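Local coordinates for uncharacterized protein Atu1735 (Agrobacterium tumefaciens, PDB 2PPX) that is of unknown function but has an XRE-family-like helix-turn-helix fold, so it probably binds DNA as a transcriptional regulator, at residues K36-A41 against E47-R52; Y53-G58 against K79-D84. All blocks are in the same frame, centred on the assembly; numbering follows the deposited sequence.

Contact 1: residues K36-A41 against E47-R52; sequences KIIRRA and EEFSAR. With SO4 (sulfate ion), chain B; SO4 (sulfate ion), chain F; SO4 (sulfate ion), chain G.
F49 and R39 hold these two helical segments together. The aliphatic part of R39 lies against the base of the F49 side chain: R39 CD is 3.6 Å from F49 CB, and R39 CB is 3.7 Å from F49 CD2. The contact is carried by methylenes; the guanidinium plane is turned 79° from the ring and does not stack on it. The first torsion of F49 is trans (chi1 -167°), which sends the ring across the R39 methylenes toward I38. There the CG2 methyl of I38 approaches F49 CE2 at 4.0 Å. This is the tight part of the contact, and R39 and F49 are both buried.

The polar end of R39 is also firmly held. Its chain bends at chi3, which swings the guanidinium off the apolar patch. R39 NE forms a salt bridge with E64, and R39 NH1 bonds the carbonyl O of L44. At the guanidinium edge, R39 NH2 donates to sulfate O2 at 3.0 Å, nearly straight (173°), and R39 NH1 donates to O3 of the same ion at 3.1 Å.

The loose, solvent side is formed by exposed R40 and partly exposed K36. R40, whose CB leaves its backbone away from 47-52, shares that sulfate O2 through R40 NH1 at 3.0 Å. It also reaches a second sulfate, to which K36 NZ donates two bonds. One face of the R40 guanidinium is covered by K36 CE. The sulfates probably come from the crystallisation liquor; three basic side chains around two of them suggest a surface that can attract anions.

Helix 34-41 and helix 46-53 are the first two helices of the helix-turn-helix family region. Helix 57-64 closes on them through L60, which touches F49, and through E64. Helix 72-83 covers the apolar side, with I81 against both I38 and F49.

Contact 2: residues Y53-G58 against K79-D84; sequences YHIPLG and KIIAVD. With SO4 (sulfate ion), chain E.
I81 lies over one face of the Y53 ring. Its CG2 methyl makes a CH-pi contact, 3.9 Å from the ring centroid and 14° off the normal. The CD1 methyl of I81 covers the inner end of the ring, 3.8 Å from Y53 CG. I81 CD1 also meets I55 CD1 more loosely, at 4.5 Å. The CG1 of I81 sits beside its backbone N (chi1 -66°) and CG2 anti to it, which lays both branches across the face of the Y53 ring.

The next shell fixes the ring. Y53 OH bonds the carbonyl O of P85, at the start of helix 85-92. F49 meets the ring with planes at about 50°. I55 is packed by I35, L60 and W63. The backbone turns after Y53 at H54, which has positive phi, and H54 ND1 donates to sulfate O3 at 3.2 Å.

No hydrogen bond crosses between the segments. Their direct contact is apolar, so it depends on shape and burial and not on polar pairing. The one polar atom of the Y53 side chain is bonded outside the segments, and that bond from OH to P85 O helps set where the ring lies under I81.

Overall arrangement
From the N terminus, helix 34-41 leads through a short turn into helix 46-53, and contact 1 closes that loop between the two. The chain then turns through 54-56 into helix 57-64. Contact 2 closes a much longer loop, holding helices 57-64 and most of 72-83, by bringing 79-84 back to the end of helix 46-53. The two contacts are in series and neither nests nor crosses. Their centres are 7 Å apart and they touch: S50 OG probably bonds I55 O at 2.6 Å, and F49 packs on I55. Together they tie the helix-turn-helix region to the C-terminal part of helix 72-83 in one apolar core.

Contact 1: residues K36-A41 against E47-R52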
loop_
_atom_site.group_PDB
_atom_site.type_symbol
_atom_site.label_atom_id
_atom_site.label_comp_id
_atom_site.label_asym_id
_atom_site.label_seq_id
_atom_site.Cartn_x
_atom_site.Cartn_y
_atom_site.Cartn_z
ATOM N N LYS A 36 -9.225 5.086 -14.841
ATOM C CA LYS A 36 -9.528 6.272 -15.647
ATOM C C LYS A 36 -10.676 5.994 -16.618
ATOM O O LYS A 36 -11.560 6.838 -16.786
ATOM C CB LYS A 36 -8.293 6.733 -16.435
ATOM C CG LYS A 36 -8.476 8.051 -17.135
ATOM C CD LYS A 36 -7.133 8.504 -17.699
ATOM C CE LYS A 36 -7.294 9.732 -18.527
ATOM N NZ LYS A 36 -5.950 10.189 -19.039
ATOM N N ILE A 37 -10.656 4.813 -17.243
ATOM C CA ILE A 37 -11.802 4.298 -18.023
ATOM C C ILE A 37 -13.113 4.273 -17.241
ATOM O O ILE A 37 -14.147 4.787 -17.690
ATOM C CB ILE A 37 -11.527 2.892 -18.621
ATOM C CG1 ILE A 37 -10.265 2.963 -19.507
ATOM C CG2 ILE A 37 -12.764 2.394 -19.488
ATOM C CD1 ILE A 37 -9.840 1.628 -20.119
ATOM N N ILE A 38 -13.055 3.663 -16.065
ATOM C CA ILE A 38 -14.228 3.510 -15.230
ATOM C C ILE A 38 -14.739 4.898 -14.817
ATOM O O ILE A 38 -15.910 5.172 -14.953
ATOM C CB ILE A 38 -13.879 2.669 -13.944
ATOM C CG1 ILE A 38 -13.590 1.195 -14.333
ATOM C CG2 ILE A 38 -15.036 2.720 -12.943
ATOM C CD1 ILE A 38 -12.839 0.456 -13.192
ATOM N N ARG A 39 -13.840 5.762 -14.306
ATOM C CA ARG A 39 -14.265 7.095 -13.857
ATOM C C ARG A 39 -14.909 7.920 -14.979
ATOM O O ARG A 39 -15.962 8.532 -14.799
ATOM C CB ARG A 39 -13.071 7.870 -13.259
ATOM C CG ARG A 39 -13.467 9.259 -12.755
ATOM C CD ARG A 39 -12.262 10.014 -12.196
ATOM N NE ARG A 39 -11.176 10.223 -13.154
ATOM C CZ ARG A 39 -11.158 11.151 -14.116
ATOM N NH1 ARG A 39 -12.206 11.962 -14.304
ATOM N NH2 ARG A 39 -10.089 11.259 -14.908
ATOM N N ARG A 40 -14.257 7.968 -16.135
ATOM C CA ARG A 40 -14.836 8.679 -17.276
ATOM C C ARG A 40 -16.139 8.055 -17.751
ATOM O O ARG A 40 -17.064 8.760 -18.190
ATOM C CB ARG A 40 -13.841 8.763 -18.420
ATOM C CG ARG A 40 -12.734 9.745 -18.114
ATOM C CD ARG A 40 -11.857 9.951 -19.312
ATOM N NE ARG A 40 -10.890 11.011 -19.045
ATOM C CZ ARG A 40 -9.900 11.366 -19.850
ATOM N NH1 ARG A 40 -9.083 12.362 -19.483
ATOM N NH2 ARG A 40 -9.704 10.728 -21.000
ATOM N N ALA A 41 -16.263 6.742 -17.636
ATOM C CA ALA A 41 -17.511 6.125 -18.089
ATOM C C ALA A 41 -18.685 6.447 -17.168
ATOM O O ALA A 41 -19.853 6.449 -17.606
ATOM C CB ALA A 41 -17.348 4.643 -18.265
ATOM N N GLU A 47 -12.061 14.351 -8.322
ATOM C CA GLU A 47 -12.531 14.740 -6.988
ATOM C C GLU A 47 -13.763 13.955 -6.563
ATOM O O GLU A 47 -13.861 13.445 -5.451
ATOM C CB GLU A 47 -12.888 16.242 -6.984
ATOM C CG GLU A 47 -11.691 17.185 -7.061
ATOM C CD GLU A 47 -11.033 17.305 -8.449
ATOM O OE1 GLU A 47 -9.984 17.991 -8.474
ATOM O OE2 GLU A 47 -11.523 16.751 -9.486
ATOM N N GLU A 48 -14.732 13.896 -7.472
ATOM C CA GLU A 48 -15.978 13.185 -7.215
ATOM C C GLU A 48 -15.760 11.681 -7.005
ATOM O O GLU A 48 -16.330 11.081 -6.084
ATOM C CB GLU A 48 -16.978 13.413 -8.353
ATOM C CG GLU A 48 -17.473 14.854 -8.434
ATOM C CD GLU A 48 -18.304 15.140 -9.676
ATOM O OE1 GLU A 48 -18.081 14.533 -10.739
ATOM O OE2 GLU A 48 -19.202 15.993 -9.583
ATOM N N PHE A 49 -14.959 11.079 -7.884
ATOM C CA PHE A 49 -14.678 9.652 -7.829
ATOM C C PHE A 49 -13.932 9.338 -6.531
ATOM O O PHE A 49 -14.288 8.390 -5.819
ATOM C CB PHE A 49 -13.869 9.199 -9.080
ATOM C CG PHE A 49 -13.805 7.679 -9.256
ATOM C CD1 PHE A 49 -12.822 6.940 -8.593
ATOM C CD2 PHE A 49 -14.739 7.015 -10.053
ATOM C CE1 PHE A 49 -12.753 5.551 -8.726
ATOM C CE2 PHE A 49 -14.691 5.640 -10.213
ATOM C CZ PHE A 49 -13.675 4.902 -9.538
ATOM N N SER A 50 -12.915 10.153 -6.210
ATOM C CA SER A 50 -12.173 10.045 -4.954
ATOM C C SER A 50 -13.082 10.061 -3.720
ATOM O O SER A 50 -12.982 9.177 -2.869
ATOM C CB SER A 50 -11.076 11.127 -4.857
ATOM O OG SER A 50 -10.486 11.163 -3.562
ATOM N N ALA A 51 -14.012 11.012 -3.651
ATOM C CA ALA A 51 -14.898 11.120 -2.495
ATOM C C ALA A 51 -15.956 10.003 -2.485
ATOM O O ALA A 51 -16.245 9.433 -1.435
ATOM C CB ALA A 51 -15.592 12.505 -2.440
ATOM N N ARG A 52 -16.519 9.682 -3.640
ATOM C CA ARG A 52 -17.569 8.661 -3.702
ATOM C C ARG A 52 -17.054 7.253 -3.336
ATOM O O ARG A 52 -17.746 6.481 -2.646
ATOM C CB ARG A 52 -18.216 8.652 -5.082
ATOM C CG ARG A 52 -19.430 7.775 -5.190
ATOM C CD ARG A 52 -20.141 8.020 -6.509
ATOM N NE ARG A 52 -20.726 9.359 -6.543
ATOM C CZ ARG A 52 -21.494 9.824 -7.529
ATOM N NH1 ARG A 52 -21.789 9.063 -8.574
ATOM N NH2 ARG A 52 -21.961 11.059 -7.468
HETATM S S SO4 B . -11.218 14.303 -16.962
HETATM O O1 SO4 B . -10.800 15.472 -17.712
HETATM O O2 SO4 B . -10.033 13.472 -16.866
HETATM O O3 SO4 B . -11.842 14.705 -15.712
HETATM O O4 SO4 B . -12.269 13.542 -17.635
HETATM S S SO4 F . -6.322 12.123 -21.896
HETATM O O1 SO4 F . -6.148 12.668 -20.552
HETATM O O2 SO4 F . -5.205 12.561 -22.735
HETATM O O3 SO4 F . -6.343 10.659 -21.832
HETATM O O4 SO4 F . -7.579 12.616 -22.462
HETATM S S SO4 G . -24.282 11.119 -10.305
HETATM O O1 SO4 G . -23.710 12.454 -10.107
HETATM O O2 SO4 G . -23.278 10.205 -10.844
HETATM O O3 SO4 G . -24.788 10.604 -9.033
HETATM O O4 SO4 G . -25.404 11.189 -11.239
#

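Contact 2: residues Y53-G58 against K79-D84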
loop_
_atom_site.group_PDB
_atom_site.type_symbol
_atom_site.label_atom_id
_atom_site.label_comp_id
_atom_site.label_asym_id
_atom_site.label_seq_id
_atom_site.Cartn_x
_atom_site.Cartn_y
_atom_site.Cartn_z
ATOM N N TYR A 53 -15.836 6.944 -3.770
ATOM C CA TYR A 53 -15.282 5.594 -3.610
ATOM C C TYR A 53 -14.138 5.448 -2.609
ATOM O O TYR A 53 -13.554 4.371 -2.500
ATOM C CB TYR A 53 -14.915 4.998 -4.991
ATOM C CG TYR A 53 -16.152 4.858 -5.844
ATOM C CD1 TYR A 53 -17.164 3.951 -5.495
ATOM C CD2 TYR A 53 -16.342 5.659 -6.973
ATOM C CE1 TYR A 53 -18.329 3.838 -6.263
ATOM C CE2 TYR A 53 -17.504 5.537 -7.772
ATOM C CZ TYR A 53 -18.493 4.632 -7.382
ATOM O OH TYR A 53 -19.645 4.498 -8.099
ATOM N N HIS A 54 -13.858 6.520 -1.859
ATOM C CA HIS A 54 -12.858 6.527 -0.783
ATOM C C HIS A 54 -11.464 6.122 -1.256
ATOM O O HIS A 54 -10.779 5.310 -0.624
ATOM C CB HIS A 54 -13.323 5.677 0.404
ATOM C CG HIS A 54 -14.650 6.106 0.968
ATOM N ND1 HIS A 54 -14.912 6.122 2.314
ATOM C CD2 HIS A 54 -15.759 6.593 0.367
ATOM C CE1 HIS A 54 -16.141 6.563 2.524
ATOM N NE2 HIS A 54 -16.679 6.856 1.357
ATOM N N ILE A 55 -11.061 6.680 -2.388
ATOM C CA ILE A 55 -9.694 6.488 -2.894
ATOM C C ILE A 55 -8.997 7.856 -2.805
ATOM O O ILE A 55 -9.447 8.811 -3.411
ATOM C CB ILE A 55 -9.692 5.973 -4.318
ATOM C CG1 ILE A 55 -10.388 4.580 -4.385
ATOM C CG2 ILE A 55 -8.248 5.901 -4.895
ATOM C CD1 ILE A 55 -10.793 4.198 -5.763
ATOM N N PRO A 56 -7.916 7.946 -2.033
ATOM C CA PRO A 56 -7.260 9.262 -1.828
ATOM C C PRO A 56 -6.876 9.848 -3.201
ATOM O O PRO A 56 -6.537 9.118 -4.132
ATOM C CB PRO A 56 -6.016 8.920 -0.980
ATOM C CG PRO A 56 -6.364 7.609 -0.319
ATOM C CD PRO A 56 -7.205 6.849 -1.347
ATOM N N LEU A 57 -7.061 11.145 -3.346
ATOM C CA LEU A 57 -7.009 11.793 -4.641
ATOM C C LEU A 57 -5.623 11.681 -5.319
ATOM O O LEU A 57 -5.557 11.517 -6.515
ATOM C CB LEU A 57 -7.382 13.263 -4.458
ATOM C CG LEU A 57 -7.436 14.172 -5.668
ATOM C CD1 LEU A 57 -8.405 13.611 -6.792
ATOM C CD2 LEU A 57 -7.849 15.562 -5.190
ATOM N N GLY A 58 -4.545 11.804 -4.548
ATOM C CA GLY A 58 -3.196 11.707 -5.102
ATOM C C GLY A 58 -2.938 10.325 -5.661
ATOM O O GLY A 58 -2.444 10.192 -6.765
ATOM N N LYS A 79 -12.819 -3.503 -9.725
ATOM C CA LYS A 79 -13.729 -4.389 -10.443
ATOM C C LYS A 79 -15.161 -4.352 -9.880
ATOM O O LYS A 79 -16.144 -4.366 -10.639
ATOM C CB LYS A 79 -13.176 -5.811 -10.493
ATOM C CG LYS A 79 -14.191 -6.802 -11.091
ATOM C CD LYS A 79 -13.540 -7.671 -12.146
ATOM C CE LYS A 79 -14.593 -8.417 -12.972
ATOM N NZ LYS A 79 -14.235 -9.861 -12.983
ATOM N N ILE A 80 -15.305 -4.262 -8.552
ATOM C CA ILE A 80 -16.644 -4.201 -7.964
ATOM C C ILE A 80 -17.321 -2.899 -8.315
ATOM O O ILE A 80 -18.518 -2.884 -8.628
ATOM C CB ILE A 80 -16.644 -4.334 -6.402
ATOM C CG1 ILE A 80 -15.833 -5.553 -5.965
ATOM C CG2 ILE A 80 -18.088 -4.398 -5.904
ATOM C CD1 ILE A 80 -16.280 -6.828 -6.576
ATOM N N ILE A 81 -16.563 -1.811 -8.249
ATOM C CA ILE A 81 -17.081 -0.493 -8.648
ATOM C C ILE A 81 -17.604 -0.570 -10.092
ATOM O O ILE A 81 -18.728 -0.160 -10.386
ATOM C CB ILE A 81 -15.990 0.621 -8.539
ATOM C CG1 ILE A 81 -15.579 0.842 -7.080
ATOM C CG2 ILE A 81 -16.482 1.938 -9.204
ATOM C CD1 ILE A 81 -14.361 1.734 -6.915
ATOM N N ALA A 82 -16.778 -1.103 -10.989
ATOM C CA ALA A 82 -17.173 -1.280 -12.395
ATOM C C ALA A 82 -18.465 -2.097 -12.575
ATOM O O ALA A 82 -19.348 -1.724 -13.382
ATOM C CB ALA A 82 -16.027 -1.901 -13.188
ATOM N N VAL A 83 -18.593 -3.206 -11.841
ATOM C CA VAL A 83 -19.776 -4.069 -11.948
ATOM C C VAL A 83 -21.015 -3.393 -11.353
ATOM O O VAL A 83 -22.112 -3.533 -11.890
ATOM C CB VAL A 83 -19.544 -5.488 -11.324
ATOM C CG1 VAL A 83 -20.821 -6.317 -11.313
ATOM C CG2 VAL A 83 -18.469 -6.226 -12.093
ATOM N N ASP A 84 -20.843 -2.665 -10.253
ATOM C CA ASP A 84 -21.966 -2.025 -9.563
ATOM C C ASP A 84 -21.603 -0.688 -8.934
ATOM O O ASP A 84 -21.401 -0.607 -7.711
ATOM C CB ASP A 84 -22.554 -2.929 -8.493
ATOM C CG ASP A 84 -23.905 -2.407 -7.963
ATOM O OD1 ASP A 84 -24.503 -1.474 -8.564
ATOM O OD2 ASP A 84 -24.366 -2.939 -6.938
HETATM S S SO4 E . -12.471 6.241 5.937
HETATM O O1 SO4 E . -12.468 4.772 5.957
HETATM O O2 SO4 E . -11.143 6.739 6.290
HETATM O O3 SO4 E . -12.821 6.788 4.625
HETATM O O4 SO4 E . -13.463 6.697 6.904
#